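PDB 4G76: phosphodiesterase from Pseudomonas aeruginosa, which probably acts as a colicin M-like bacteriocin, a metal-dependent phosphodiesterase that cleaves the lipid-linked peptidoglycan precursor of sensitive bacteria. Local coordinates for residues L166-N171 with I214-V219; G156-F161 with P274-I279. All blocks are in the same frame, centred on the assembly; numbering follows the deposited sequence.

Interaction 1: residues L166-N171 with I214-V219; sequences LNIKPN and ITLRIV
Leu166 and Ile214 meet tip to tip, methyl against methyl, with Leu166 CD1 lying 3.7 Å from Ile214 CD1. The rest of the contact is apolar too. Ile168 presents its CD1 to Ile214 and Leu216, two alternate side chains of the strand, at 4.5 Å from Ile214 CD1 and 4.4 Å from Leu216 CD2, so both touches are light. Further along, the ring of Pro170 crosses Leu216 at about a right angle, Pro170 CG standing 4.1 Å from Leu216 CD1. In Ile214, CG1 sits between the backbone N and the carbonyl carbon (chi1 64°), which sends CD1 out to the loop.

The polar bonds all run to third parties. Strand 213-224 has its backbone paired on both sides: Ile214 and Leu216 bond to Tyr198 and Val196 of strand 188-199, Thr215 and Arg217 to Tyr239 and Arg237 of strand 229-243. Asp203 takes the amide N-H of Lys169 and is also touched by the side chain of Ile168.

With Leu166 CA 10.7 Å from Ile214 CA and Pro170 CA 9.4 Å from Leu216 CA, side chains alone bridge the gap. This is a loop laid over one face of the antiparallel part of a mixed sheet in the colicin M-type domain, its Ile214 end bordering Val211 and Asp241 of the magnesium site.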
loop_
_atom_site.group_PDB
_atom_site.type_symbol
_atom_site.label_atom_id
_atom_site.label_comp_id
_atom_site.label_asym_id
_atom_site.label_seq_id
_atom_site.Cartn_x
_atom_site.Cartn_y
_atom_site.Cartn_z
ATOM N N LEU A 166 -9.751 2.609 -0.280
ATOM C CA LEU A 166 -9.473 1.513 -1.193
ATOM C C LEU A 166 -9.653 2.021 -2.605
ATOM O O LEU A 166 -9.107 1.454 -3.553
ATOM C CB LEU A 166 -10.448 0.362 -0.974
ATOM C CG LEU A 166 -10.283 -0.521 0.257
ATOM C CD1 LEU A 166 -11.252 -1.676 0.133
ATOM C CD2 LEU A 166 -8.858 -1.029 0.374
ATOM N N ASN A 167 -10.439 3.089 -2.741
ATOM C CA ASN A 167 -10.798 3.596 -4.057
ATOM C C ASN A 167 -11.486 2.519 -4.900
ATOM O O ASN A 167 -11.238 2.404 -6.100
ATOM C CB ASN A 167 -9.555 4.122 -4.791
ATOM C CG ASN A 167 -9.910 4.960 -6.011
ATOM O OD1 ASN A 167 -11.008 5.519 -6.096
ATOM N ND2 ASN A 167 -8.985 5.047 -6.963
ATOM N N ILE A 168 -12.336 1.715 -4.271
ATOM C CA ILE A 168 -13.121 0.744 -5.023
ATOM C C ILE A 168 -14.521 1.273 -5.368
ATOM O O ILE A 168 -15.037 2.188 -4.729
ATOM C CB ILE A 168 -13.215 -0.619 -4.313
ATOM C CG1 ILE A 168 -13.765 -0.455 -2.898
ATOM C CG2 ILE A 168 -11.855 -1.287 -4.263
ATOM C CD1 ILE A 168 -14.105 -1.764 -2.264
ATOM N N LYS A 169 -15.113 0.694 -6.401
ATOM C CA LYS A 169 -16.424 1.107 -6.870
ATOM C C LYS A 169 -17.240 -0.143 -7.150
ATOM O O LYS A 169 -17.499 -0.474 -8.306
ATOM C CB LYS A 169 -16.295 1.932 -8.151
ATOM C CG LYS A 169 -15.337 3.121 -8.065
ATOM C CD LYS A 169 -15.942 4.264 -7.257
ATOM C CE LYS A 169 -15.198 5.571 -7.494
ATOM N NZ LYS A 169 -13.762 5.493 -7.077
ATOM N N PRO A 170 -17.644 -0.851 -6.088
ATOM C CA PRO A 170 -18.388 -2.098 -6.280
ATOM C C PRO A 170 -19.731 -1.814 -6.933
ATOM O O PRO A 170 -20.430 -0.888 -6.522
ATOM C CB PRO A 170 -18.594 -2.611 -4.853
ATOM C CG PRO A 170 -17.638 -1.811 -3.998
ATOM C CD PRO A 170 -17.533 -0.490 -4.667
ATOM N N ASN A 171 -20.069 -2.582 -7.962
ATOM C CA ASN A 171 -21.358 -2.433 -8.618
ATOM C C ASN A 171 -22.317 -3.467 -8.057
ATOM O O ASN A 171 -22.284 -4.633 -8.447
ATOM C CB ASN A 171 -21.219 -2.582 -10.136
ATOM C CG ASN A 171 -22.542 -2.366 -10.872
ATOM O OD1 ASN A 171 -23.627 -2.597 -10.327
ATOM N ND2 ASN A 171 -22.450 -1.941 -12.124
ATOM N N ILE A 214 -10.581 -9.099 -1.311
ATOM C CA ILE A 214 -11.149 -8.944 0.021
ATOM C C ILE A 214 -12.555 -9.538 0.072
ATOM O O ILE A 214 -13.083 -9.987 -0.943
ATOM C CB ILE A 214 -11.200 -7.463 0.440
ATOM C CG1 ILE A 214 -12.149 -6.694 -0.476
ATOM C CG2 ILE A 214 -9.809 -6.845 0.391
ATOM C CD1 ILE A 214 -12.209 -5.225 -0.175
ATOM N N THR A 215 -13.155 -9.558 1.258
ATOM C CA THR A 215 -14.530 -10.009 1.383
ATOM C C THR A 215 -15.392 -8.851 1.816
ATOM O O THR A 215 -15.151 -8.245 2.862
ATOM C CB THR A 215 -14.684 -11.138 2.400
ATOM O OG1 THR A 215 -13.728 -12.161 2.116
ATOM C CG2 THR A 215 -16.114 -11.718 2.344
ATOM N N LEU A 216 -16.401 -8.548 1.008
ATOM C CA LEU A 216 -17.298 -7.449 1.321
ATOM C C LEU A 216 -18.564 -7.975 1.978
ATOM O O LEU A 216 -18.931 -9.136 1.808
ATOM C CB LEU A 216 -17.658 -6.676 0.055
ATOM C CG LEU A 216 -16.507 -6.094 -0.763
ATOM C CD1 LEU A 216 -17.074 -5.385 -1.989
ATOM C CD2 LEU A 216 -15.663 -5.149 0.080
ATOM N N ARG A 217 -19.226 -7.112 2.734
ATOM C CA ARG A 217 -20.490 -7.458 3.331
ATOM C C ARG A 217 -21.532 -6.449 2.876
ATOM O O ARG A 217 -21.458 -5.266 3.213
ATOM C CB ARG A 217 -20.366 -7.468 4.853
ATOM C CG ARG A 217 -21.580 -8.004 5.597
ATOM C CD ARG A 217 -21.465 -7.629 7.059
ATOM N NE ARG A 217 -22.659 -7.959 7.826
ATOM C CZ ARG A 217 -23.112 -7.229 8.844
ATOM N NH1 ARG A 217 -22.479 -6.116 9.203
ATOM N NH2 ARG A 217 -24.211 -7.603 9.491
ATOM N N ILE A 218 -22.487 -6.920 2.084
ATOM C CA ILE A 218 -23.589 -6.086 1.637
ATOM C C ILE A 218 -24.755 -6.225 2.608
ATOM O O ILE A 218 -25.284 -7.316 2.817
ATOM C CB ILE A 218 -24.039 -6.444 0.212
ATOM C CG1 ILE A 218 -23.103 -5.814 -0.822
ATOM C CG2 ILE A 218 -25.445 -5.933 -0.041
ATOM C CD1 ILE A 218 -21.653 -6.189 -0.674
ATOM N N VAL A 219 -25.149 -5.110 3.208
ATOM C CA VAL A 219 -26.176 -5.139 4.233
ATOM C C VAL A 219 -27.089 -3.915 4.126
ATOM O O VAL A 219 -26.616 -2.786 3.961
ATOM C CB VAL A 219 -25.549 -5.251 5.651
ATOM C CG1 VAL A 219 -24.494 -4.187 5.851
ATOM C CG2 VAL A 219 -26.621 -5.150 6.726
#

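Interaction 2: residues G156-F161 with P274-I279; sequences GKKMNF and PYPIGI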
loop_
_atom_site.group_PDB
_atom_site.type_symbol
_atom_site.label_atom_id
_atom_site.label_comp_id
_atom_site.label_asym_id
_atom_site.label_seq_id
_atom_site.Cartn_x
_atom_site.Cartn_y
_atom_site.Cartn_z
ATOM N N GLY A 156 3.516 -7.842 13.660
ATOM C CA GLY A 156 2.153 -8.341 13.721
ATOM C C GLY A 156 1.086 -7.343 14.134
ATOM O O GLY A 156 -0.083 -7.699 14.255
ATOM N N LYS A 157 1.474 -6.091 14.351
ATOM C CA LYS A 157 0.498 -5.070 14.720
ATOM C C LYS A 157 -0.545 -4.837 13.621
ATOM O O LYS A 157 -0.255 -4.919 12.429
ATOM C CB LYS A 157 1.186 -3.759 15.118
ATOM C CG LYS A 157 1.779 -3.793 16.532
ATOM C CD LYS A 157 2.205 -2.409 17.012
ATOM C CE LYS A 157 3.441 -1.913 16.264
ATOM N NZ LYS A 157 4.586 -2.870 16.371
ATOM N N LYS A 158 -1.770 -4.561 14.045
ATOM C CA LYS A 158 -2.869 -4.344 13.126
ATOM C C LYS A 158 -2.707 -3.021 12.406
ATOM O O LYS A 158 -2.307 -2.035 13.010
ATOM C CB LYS A 158 -4.195 -4.359 13.890
ATOM C CG LYS A 158 -5.408 -4.125 13.015
ATOM C CD LYS A 158 -6.672 -4.660 13.674
ATOM C CE LYS A 158 -7.898 -4.289 12.860
ATOM N NZ LYS A 158 -9.162 -4.662 13.548
HETATM N N MSE A 159 -3.006 -3.012 11.110
HETATM C CA MSE A 159 -3.053 -1.782 10.325
HETATM C C MSE A 159 -4.467 -1.565 9.784
HETATM O O MSE A 159 -5.190 -2.521 9.516
HETATM C CB MSE A 159 -2.057 -1.841 9.161
HETATM C CG MSE A 159 -0.586 -1.869 9.581
HETATM SE SE MSE A 159 -0.056 -0.149 10.347
HETATM C CE MSE A 159 -0.170 0.983 8.750
ATOM N N ASN A 160 -4.861 -0.308 9.629
ATOM C CA ASN A 160 -6.159 0.004 9.037
ATOM C C ASN A 160 -6.059 0.563 7.628
ATOM O O ASN A 160 -5.188 1.380 7.311
ATOM C CB ASN A 160 -6.941 0.975 9.920
ATOM C CG ASN A 160 -7.288 0.376 11.256
ATOM O OD1 ASN A 160 -6.598 0.617 12.251
ATOM N ND2 ASN A 160 -8.336 -0.441 11.287
ATOM N N PHE A 161 -6.980 0.120 6.788
ATOM C CA PHE A 161 -7.101 0.636 5.446
ATOM C C PHE A 161 -8.565 1.029 5.320
ATOM O O PHE A 161 -9.400 0.202 4.984
ATOM C CB PHE A 161 -6.731 -0.464 4.444
ATOM C CG PHE A 161 -6.317 0.043 3.096
ATOM C CD1 PHE A 161 -6.773 1.267 2.623
ATOM C CD2 PHE A 161 -5.492 -0.720 2.288
ATOM C CE1 PHE A 161 -6.404 1.724 1.371
ATOM C CE2 PHE A 161 -5.120 -0.277 1.033
ATOM C CZ PHE A 161 -5.577 0.951 0.571
ATOM N N PRO A 274 3.232 -12.051 9.025
ATOM C CA PRO A 274 1.907 -11.614 8.572
ATOM C C PRO A 274 1.255 -10.747 9.641
ATOM O O PRO A 274 1.640 -10.830 10.807
ATOM C CB PRO A 274 1.141 -12.931 8.436
ATOM C CG PRO A 274 2.204 -13.956 8.168
ATOM C CD PRO A 274 3.397 -13.513 8.952
ATOM N N TYR A 275 0.298 -9.913 9.249
ATOM C CA TYR A 275 -0.451 -9.128 10.218
ATOM C C TYR A 275 -1.815 -8.798 9.633
ATOM O O TYR A 275 -2.008 -8.884 8.421
ATOM C CB TYR A 275 0.301 -7.845 10.594
ATOM C CG TYR A 275 0.477 -6.914 9.418
ATOM C CD1 TYR A 275 -0.422 -5.882 9.182
ATOM C CD2 TYR A 275 1.517 -7.096 8.524
ATOM C CE1 TYR A 275 -0.271 -5.039 8.098
ATOM C CE2 TYR A 275 1.676 -6.266 7.431
ATOM C CZ TYR A 275 0.782 -5.240 7.224
ATOM O OH TYR A 275 0.951 -4.415 6.147
ATOM N N PRO A 276 -2.772 -8.430 10.498
ATOM C CA PRO A 276 -4.135 -8.103 10.050
ATOM C C PRO A 276 -4.284 -6.656 9.580
ATOM O O PRO A 276 -3.709 -5.729 10.160
ATOM C CB PRO A 276 -4.974 -8.318 11.313
ATOM C CG PRO A 276 -4.025 -8.034 12.446
ATOM C CD PRO A 276 -2.647 -8.432 11.969
ATOM N N ILE A 277 -5.056 -6.469 8.519
ATOM C CA ILE A 277 -5.390 -5.134 8.063
ATOM C C ILE A 277 -6.883 -4.923 8.181
ATOM O O ILE A 277 -7.666 -5.535 7.449
ATOM C CB ILE A 277 -4.968 -4.898 6.613
ATOM C CG1 ILE A 277 -3.441 -4.951 6.495
ATOM C CG2 ILE A 277 -5.489 -3.547 6.137
ATOM C CD1 ILE A 277 -2.935 -4.854 5.069
ATOM N N GLY A 278 -7.276 -4.078 9.126
ATOM C CA GLY A 278 -8.673 -3.726 9.283
ATOM C C GLY A 278 -9.113 -2.851 8.129
ATOM O O GLY A 278 -8.337 -2.049 7.605
ATOM N N ILE A 279 -10.361 -3.013 7.718
ATOM C CA ILE A 279 -10.917 -2.192 6.648
ATOM C C ILE A 279 -12.205 -1.573 7.154
ATOM O O ILE A 279 -13.303 -2.011 6.791
ATOM C CB ILE A 279 -11.167 -3.017 5.387
ATOM C CG1 ILE A 279 -9.875 -3.722 4.969
ATOM C CG2 ILE A 279 -11.677 -2.133 4.261
ATOM C CD1 ILE A 279 -10.020 -4.571 3.728
#
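Tyr275 holds its CG between the backbone N and the carbonyl carbon (chi1 64°), which swings the ring back beside the opposing chain, while selenomethionine Met159 has CG anti to its carbonyl carbon (chi1 -66°) and bends again at the next two bonds. Met159 CG thus comes obliquely to the ring, 3.5 Å from Tyr275 CE1, before the selenium end turns away. The carbonyl of Lys157 also approaches this ring, and Tyr275 OH bonds to Ala147 O of helix 143-153.

Three backbone hydrogen bonds stitch the chains together: Met159 N to Pro276 O (3.0 Å), Gly278 N to Met159 O (2.6 Å, bent to 134° at the hydrogen) and Phe161 N to Gly278 O (2.7 Å). Met159 pairs with Ile277 and Asn160 with Gly278, so strand 159-160 is a short parallel strand added alongside strand 275-278, whose Tyr275 and Ile277 also make backbone hydrogen bonds to Tyr243 and Asp241 of antiparallel strand 229-243.

On the face of Met159, Ile277 CG2 packs 3.7 Å from Phe161 CB, and the Ile277 side chain borders Val211 and Asp241 of the magnesium site. Over the other face, the extended Lys158 chain crosses Pro276 at about a right angle and lays its CE 3.7 Å from Gly278 CA.

Coming from the N terminus, the chain leaves helix 143-153 and runs through 156-161, then enters the loop 166-171 only a few residues later. Strand 213-224 returns to that loop and closes interaction 1; strand 275-278 comes back much later to close interaction 2, so the first closure is nested inside the second. Both reach the same mixed sheet: interaction 2 adds a parallel strand, interaction 1 lays a loop over the antiparallel strand 213-224. Their centres lie about 18 Å apart, yet they touch where Leu166 CD2 meets Phe161 CE1 (3.8 Å) and Ile214 CG2 meets Ile279 CD1 (4.0 Å). Together they hold the chain that follows helix 143-153 against strands 213-224 and 275-278.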